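PDB 7MGV: CdnC from Chryseobacterium gregarium DSM 19109, which installs single and bicyclic omega-ester macrocycles in a ribosomally made precursor peptide, as an ATP-grasp ligase that probably spends ATP on each ring closure. Local coordinates for residues E150-A155 against F160-T165; D301-P306 against Y311-N316. All coordinates share one frame; numbering follows the deposited sequence.

Contact 1 (E150-A155 against F160-T165)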
loop_
_atom_site.group_PDB
_atom_site.type_symbol
_atom_site.label_atom_id
_atom_site.label_comp_id
_atom_site.label_asym_id
_atom_site.label_seq_id
_atom_site.Cartn_x
_atom_site.Cartn_y
_atom_site.Cartn_z
ATOM N N GLU A 150 7.743 4.287 10.829
ATOM C CA GLU A 150 8.958 4.202 10.027
ATOM C C GLU A 150 9.528 5.585 9.744
ATOM O O GLU A 150 10.749 5.754 9.696
ATOM C CB GLU A 150 8.699 3.457 8.717
ATOM C CG GLU A 150 9.991 3.073 8.008
ATOM C CD GLU A 150 9.800 2.704 6.552
ATOM O OE1 GLU A 150 8.805 3.152 5.942
ATOM O OE2 GLU A 150 10.659 1.978 6.011
ATOM N N GLN A 151 8.664 6.585 9.546
ATOM C CA GLN A 151 9.148 7.953 9.388
ATOM C C GLN A 151 9.980 8.375 10.591
ATOM O O GLN A 151 11.099 8.881 10.444
ATOM C CB GLN A 151 7.979 8.920 9.198
ATOM C CG GLN A 151 7.222 8.771 7.899
ATOM C CD GLN A 151 6.023 9.694 7.832
ATOM O OE1 GLN A 151 5.992 10.738 8.486
ATOM N NE2 GLN A 151 5.025 9.313 7.044
ATOM N N LEU A 152 9.446 8.163 11.798
ATOM C CA LEU A 152 10.166 8.568 13.000
ATOM C C LEU A 152 11.460 7.780 13.168
ATOM O O LEU A 152 12.504 8.354 13.501
ATOM C CB LEU A 152 9.268 8.411 14.226
ATOM C CG LEU A 152 8.086 9.384 14.276
ATOM C CD1 LEU A 152 7.190 9.112 15.476
ATOM C CD2 LEU A 152 8.583 10.823 14.288
ATOM N N LYS A 153 11.420 6.467 12.923
ATOM C CA LYS A 153 12.623 5.651 13.072
ATOM C C LYS A 153 13.707 6.072 12.083
ATOM O O LYS A 153 14.881 6.215 12.452
ATOM C CB LYS A 153 12.275 4.171 12.900
ATOM C CG LYS A 153 11.535 3.578 14.089
ATOM C CD LYS A 153 11.109 2.141 13.838
ATOM C CE LYS A 153 10.487 1.531 15.086
ATOM N NZ LYS A 153 9.962 0.159 14.842
ATOM N N ILE A 154 13.331 6.290 10.822
ATOM C CA ILE A 154 14.300 6.694 9.809
ATOM C C ILE A 154 14.864 8.072 10.128
ATOM O O ILE A 154 16.076 8.298 10.017
ATOM C CB ILE A 154 13.656 6.649 8.411
ATOM C CG1 ILE A 154 13.481 5.199 7.952
ATOM C CG2 ILE A 154 14.490 7.426 7.405
ATOM C CD1 ILE A 154 12.984 5.066 6.528
ATOM N N ALA A 155 14.006 9.011 10.539
ATOM C CA ALA A 155 14.488 10.345 10.879
ATOM C C ALA A 155 15.452 10.296 12.058
ATOM O O ALA A 155 16.458 11.014 12.077
ATOM C CB ALA A 155 13.308 11.268 11.183
ATOM N N PHE A 160 18.053 13.295 12.807
ATOM C CA PHE A 160 17.022 14.215 13.258
ATOM C C PHE A 160 16.728 13.985 14.732
ATOM O O PHE A 160 16.738 12.847 15.215
ATOM C CB PHE A 160 15.732 14.020 12.458
ATOM C CG PHE A 160 15.769 14.598 11.072
ATOM C CD1 PHE A 160 15.646 15.964 10.867
ATOM C CD2 PHE A 160 15.892 13.770 9.969
ATOM C CE1 PHE A 160 15.665 16.493 9.588
ATOM C CE2 PHE A 160 15.912 14.292 8.688
ATOM C CZ PHE A 160 15.798 15.655 8.498
ATOM N N LYS A 161 16.474 15.072 15.450
ATOM C CA LYS A 161 15.873 14.963 16.770
ATOM C C LYS A 161 14.365 14.820 16.613
ATOM O O LYS A 161 13.740 15.597 15.886
ATOM C CB LYS A 161 16.216 16.181 17.625
ATOM C CG LYS A 161 17.708 16.420 17.768
ATOM C CD LYS A 161 18.398 15.199 18.363
ATOM C CE LYS A 161 19.749 14.948 17.709
ATOM N NZ LYS A 161 20.608 16.157 17.769
ATOM N N ILE A 162 13.794 13.815 17.269
ATOM C CA ILE A 162 12.354 13.588 17.210
ATOM C C ILE A 162 11.815 13.643 18.634
ATOM O O ILE A 162 12.570 13.397 19.588
ATOM C CB ILE A 162 12.031 12.249 16.531
ATOM C CG1 ILE A 162 12.531 11.075 17.383
ATOM C CG2 ILE A 162 12.617 12.192 15.123
ATOM C CD1 ILE A 162 11.936 9.742 16.980
ATOM N N PRO A 163 10.543 13.977 18.836
ATOM C CA PRO A 163 10.006 13.989 20.199
ATOM C C PRO A 163 9.937 12.583 20.766
ATOM O O PRO A 163 9.870 11.593 20.034
ATOM C CB PRO A 163 8.601 14.584 20.032
ATOM C CG PRO A 163 8.560 15.151 18.649
ATOM C CD PRO A 163 9.524 14.353 17.842
ATOM N N ALA A 164 9.978 12.500 22.094
ATOM C CA ALA A 164 9.646 11.247 22.753
ATOM C C ALA A 164 8.271 10.788 22.286
ATOM O O ALA A 164 7.334 11.584 22.198
ATOM C CB ALA A 164 9.672 11.415 24.274
ATOM N N THR A 165 8.158 9.501 21.965
ATOM C CA THR A 165 6.967 8.993 21.300
ATOM C C THR A 165 6.586 7.641 21.883
ATOM O O THR A 165 7.454 6.833 22.229
ATOM C CB THR A 165 7.187 8.875 19.785
ATOM O OG1 THR A 165 7.659 10.125 19.273
ATOM C CG2 THR A 165 5.892 8.512 19.072
#
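Ala155, in the last turn of helix 148-158, meets Phe160, just past the end of that helix, where the chain folds back along it. Phe160 N donates to Ala155 O at 2.9 Å, but the bond is weak, with an N-H...O angle of 130°. The Phe160 ring turns one edge to this oxygen, which lies in the ring plane. On the same side chain CD2 packs on Ala155 CB at 3.8 Å. Ala155 CB thus has the phenyl ring as one neighbour and Ile162 as another.

Ile162 touches with both branches. Its CG1 is placed between the backbone N and the carbonyl carbon (chi1 66°), and CD1 comes from there to within 3.8 Å of Leu152 O and against Leu152 CB. CG2 takes the other direction and rests on Ala155 CB at 4.1 Å. The isoleucine therefore spans about one turn of the helix. Farther along, Leu152 and Thr165 reach toward each other, tip to tip, with Leu152 CD1 3.9 Å from Thr165 CG2. The Thr165 hydroxyl turns back on the chain: OG1 donates to Pro163 O at 2.8 Å, from above the carbonyl plane.

The contact is buried and ties helix 148-158 to the loop that leads into strand 165-168. Pro163 on this loop touches ADP. Helix 280-293 covers Ile154 and Phe160, and strand 310-316 meets Ala155 and Pro163. Leu152 also packs on strand 224-228 and on Trp73 of the second subunit, while Thr165 pairs with a strand of that subunit.

Contact 2 (D301-P306 against Y311-N316). With ADP (adenosine-5'-diphosphate), chain F.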
loop_
_atom_site.group_PDB
_atom_site.type_symbol
_atom_site.label_atom_id
_atom_site.label_comp_id
_atom_site.label_asym_id
_atom_site.label_seq_id
_atom_site.Cartn_x
_atom_site.Cartn_y
_atom_site.Cartn_z
ATOM N N ASP A 301 7.219 18.492 8.271
ATOM C CA ASP A 301 6.818 19.377 9.353
ATOM C C ASP A 301 7.876 19.349 10.448
ATOM O O ASP A 301 8.358 18.275 10.828
ATOM C CB ASP A 301 5.456 18.969 9.921
ATOM C CG ASP A 301 4.333 19.136 8.916
ATOM O OD1 ASP A 301 3.281 18.482 9.079
ATOM O OD2 ASP A 301 4.507 19.918 7.960
ATOM N N MET A 302 8.238 20.526 10.953
ATOM C CA MET A 302 9.231 20.618 12.012
ATOM C C MET A 302 8.793 21.647 13.044
ATOM O O MET A 302 8.015 22.560 12.759
ATOM C CB MET A 302 10.621 20.978 11.463
ATOM C CG MET A 302 11.209 19.944 10.514
ATOM S SD MET A 302 12.986 20.142 10.275
ATOM C CE MET A 302 13.622 19.340 11.744
ATOM N N ILE A 303 9.317 21.488 14.255
ATOM C CA ILE A 303 9.096 22.436 15.342
ATOM C C ILE A 303 10.450 22.841 15.907
ATOM O O ILE A 303 11.281 21.979 16.209
ATOM C CB ILE A 303 8.202 21.846 16.452
ATOM C CG1 ILE A 303 6.825 21.480 15.898
ATOM C CG2 ILE A 303 8.065 22.832 17.604
ATOM C CD1 ILE A 303 5.927 20.792 16.906
ATOM N N VAL A 304 10.674 24.144 16.041
ATOM C CA VAL A 304 11.879 24.667 16.672
ATOM C C VAL A 304 11.509 25.110 18.079
ATOM O O VAL A 304 10.685 26.016 18.258
ATOM C CB VAL A 304 12.486 25.822 15.864
ATOM C CG1 VAL A 304 13.806 26.262 16.486
ATOM C CG2 VAL A 304 12.690 25.404 14.419
ATOM N N SER A 305 12.117 24.460 19.071
ATOM C CA SER A 305 11.821 24.697 20.474
ATOM C C SER A 305 12.444 26.015 20.932
ATOM O O SER A 305 13.206 26.641 20.191
ATOM C CB SER A 305 12.337 23.527 21.311
ATOM O OG SER A 305 13.721 23.670 21.579
ATOM N N PRO A 306 12.118 26.479 22.146
ATOM C CA PRO A 306 12.796 27.679 22.664
ATOM C C PRO A 306 14.305 27.536 22.749
ATOM O O PRO A 306 15.021 28.539 22.625
ATOM C CB PRO A 306 12.166 27.863 24.051
ATOM C CG PRO A 306 10.821 27.253 23.928
ATOM C CD PRO A 306 10.990 26.077 23.008
ATOM N N TYR A 311 13.059 19.792 15.668
ATOM C CA TYR A 311 12.373 18.527 15.881
ATOM C C TYR A 311 11.608 18.160 14.618
ATOM O O TYR A 311 10.752 18.929 14.161
ATOM C CB TYR A 311 11.414 18.615 17.069
ATOM C CG TYR A 311 12.078 18.541 18.425
ATOM C CD1 TYR A 311 12.689 19.656 18.983
ATOM C CD2 TYR A 311 12.082 17.359 19.153
ATOM C CE1 TYR A 311 13.293 19.595 20.224
ATOM C CE2 TYR A 311 12.684 17.287 20.396
ATOM C CZ TYR A 311 13.286 18.408 20.926
ATOM O OH TYR A 311 13.886 18.343 22.161
ATOM N N PHE A 312 11.931 16.997 14.060
ATOM C CA PHE A 312 11.148 16.417 12.979
ATOM C C PHE A 312 9.826 15.902 13.530
ATOM O O PHE A 312 9.783 15.293 14.604
ATOM C CB PHE A 312 11.947 15.283 12.327
ATOM C CG PHE A 312 11.207 14.535 11.254
ATOM C CD1 PHE A 312 10.438 13.423 11.564
ATOM C CD2 PHE A 312 11.309 14.923 9.929
ATOM C CE1 PHE A 312 9.767 12.728 10.576
ATOM C CE2 PHE A 312 10.640 14.230 8.936
ATOM C CZ PHE A 312 9.869 13.131 9.260
ATOM N N ILE A 313 8.737 16.146 12.804
ATOM C CA ILE A 313 7.408 15.715 13.213
ATOM C C ILE A 313 6.868 14.629 12.290
ATOM O O ILE A 313 6.483 13.552 12.745
ATOM C CB ILE A 313 6.438 16.916 13.287
ATOM C CG1 ILE A 313 7.000 17.992 14.219
ATOM C CG2 ILE A 313 5.062 16.466 13.754
ATOM C CD1 ILE A 313 7.321 17.488 15.613
ATOM N N GLU A 314 6.847 14.893 10.986
ATOM C CA GLU A 314 6.410 13.909 10.002
ATOM C C GLU A 314 6.727 14.440 8.613
ATOM O O GLU A 314 7.011 15.627 8.425
ATOM C CB GLU A 314 4.915 13.597 10.127
ATOM C CG GLU A 314 4.000 14.701 9.632
ATOM C CD GLU A 314 2.552 14.258 9.555
ATOM O OE1 GLU A 314 2.269 13.259 8.860
ATOM O OE2 GLU A 314 1.694 14.905 10.194
ATOM N N ILE A 315 6.675 13.539 7.639
ATOM C CA ILE A 315 6.813 13.876 6.229
ATOM C C ILE A 315 5.570 13.374 5.509
ATOM O O ILE A 315 5.163 12.221 5.691
ATOM C CB ILE A 315 8.093 13.273 5.619
ATOM C CG1 ILE A 315 8.077 13.402 4.094
ATOM C CG2 ILE A 315 8.261 11.816 6.037
ATOM C CD1 ILE A 315 9.404 13.090 3.444
ATOM N N ASN A 316 4.956 14.244 4.712
ATOM C CA ASN A 316 3.763 13.902 3.947
ATOM C C ASN A 316 4.155 13.804 2.480
ATOM O O ASN A 316 4.532 14.807 1.863
ATOM C CB ASN A 316 2.655 14.933 4.158
ATOM C CG ASN A 316 1.322 14.488 3.576
ATOM O OD1 ASN A 316 1.207 13.397 3.018
ATOM N ND2 ASN A 316 0.307 15.334 3.711
HETATM P PB ADP F . -3.843 20.753 11.450
HETATM O O1B ADP F . -2.583 19.960 11.194
HETATM O O2B ADP F . -5.018 20.335 10.600
HETATM O O3B ADP F . -3.626 22.244 11.557
HETATM P PA ADP F . -3.715 18.933 13.549
HETATM O O1A ADP F . -3.709 17.867 12.478
HETATM O O2A ADP F . -4.375 18.686 14.884
HETATM O O3A ADP F . -4.256 20.321 12.944
HETATM O "O5'" ADP F . -2.192 19.365 13.811
HETATM C "C5'" ADP F . -1.425 18.779 14.852
HETATM C "C4'" ADP F . -0.687 19.913 15.547
HETATM O "O4'" ADP F . -0.054 19.425 16.728
HETATM C "C3'" ADP F . 0.384 20.524 14.657
HETATM O "O3'" ADP F . 0.071 21.895 14.398
HETATM C "C2'" ADP F . 1.671 20.438 15.449
HETATM O "O2'" ADP F . 2.296 21.721 15.516
HETATM C "C1'" ADP F . 1.258 19.972 16.836
HETATM N N9 ADP F . 2.184 18.924 17.316
HETATM C C8 ADP F . 2.393 17.725 16.737
HETATM N N7 ADP F . 3.309 17.005 17.431
HETATM C C5 ADP F . 3.700 17.756 18.478
HETATM C C6 ADP F . 4.642 17.601 19.609
HETATM N N6 ADP F . 5.370 16.469 19.762
HETATM N N1 ADP F . 4.749 18.632 20.479
HETATM C C2 ADP F . 4.032 19.763 20.339
HETATM N N3 ADP F . 3.159 19.971 19.340
HETATM C C4 ADP F . 2.957 19.021 18.395
#
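Ile303 and Ile313 both hold CG1 anti to the carbonyl carbon, but chi2 extends Ile303 (175°) and folds Ile313 (-56°). With these torsions their CD1 atoms are 3.8 Å apart. The two side chains cross obliquely on one face of the antiparallel beta hairpin formed by strands 297-304 and 310-316, part of the ATP-grasp fold. Both are on the same side of the adenine plane: Ile303 CD1 sits over the ring, 3.8 Å from ADP C4, and Ile313 CG2 is near its rim, 4.1 Å from ADP N7. An alanine in place of Ile313 lacks both outer branches and would probably leave Ile303 CD1 without this neighbour and take away part of the apolar contact at the N7 side of the adenine.

Ile303 and Tyr311 form a hydrogen-bonded pair: Ile303 N donates to Tyr311 O and Tyr311 N to Ile303 O, each at 2.9 Å. Opposite Asp301 the second strand makes a classic beta bulge. Ile313 N donates to Asp301 O, while Asp301 N donates to Glu314 O in a nearly straight bond (172°). The bulge brings the side chain of Glu314 beside that of Asp301, pointing the same way. Their carboxylates are almost perpendicular, and Asp301 OD1 comes within 4.1 Å of Glu314 OE2. Asp301 OD2 also forms a salt bridge with Arg237, which probably offsets part of the repulsion.

Met302 and Phe312 form the non-hydrogen-bonded pair on the other face, beside helix 280-293. The Met302 chain bends at its last torsion, and CE reaches Phe312 N at 3.7 Å. At the backbone, Met302 CA makes a CA-H...O contact of 3.1 Å with Tyr311 O.

In the fold
Contact 1 closes before contact 2 opens along the chain, yet their centres are only about 10 Å apart and they touch. Strand 310-316 is the outermost strand of its five-stranded antiparallel sheet, and helix 148-158 and the loop after it lie against this strand. Lys161 O and Phe312 N, 2.9 Å apart, probably form a hydrogen bond, as do Gln151 OE1 and Ile315 N. The Phe160 and Phe312 rings also meet, with helix 280-293 beside both. The loop of contact 1 goes on to the other five-stranded sheet. Each contact supplies one residue of the ADP pocket, Pro163 and Ile303, which is consistent with ATP-grasp enzymes holding the nucleotide between two sheets.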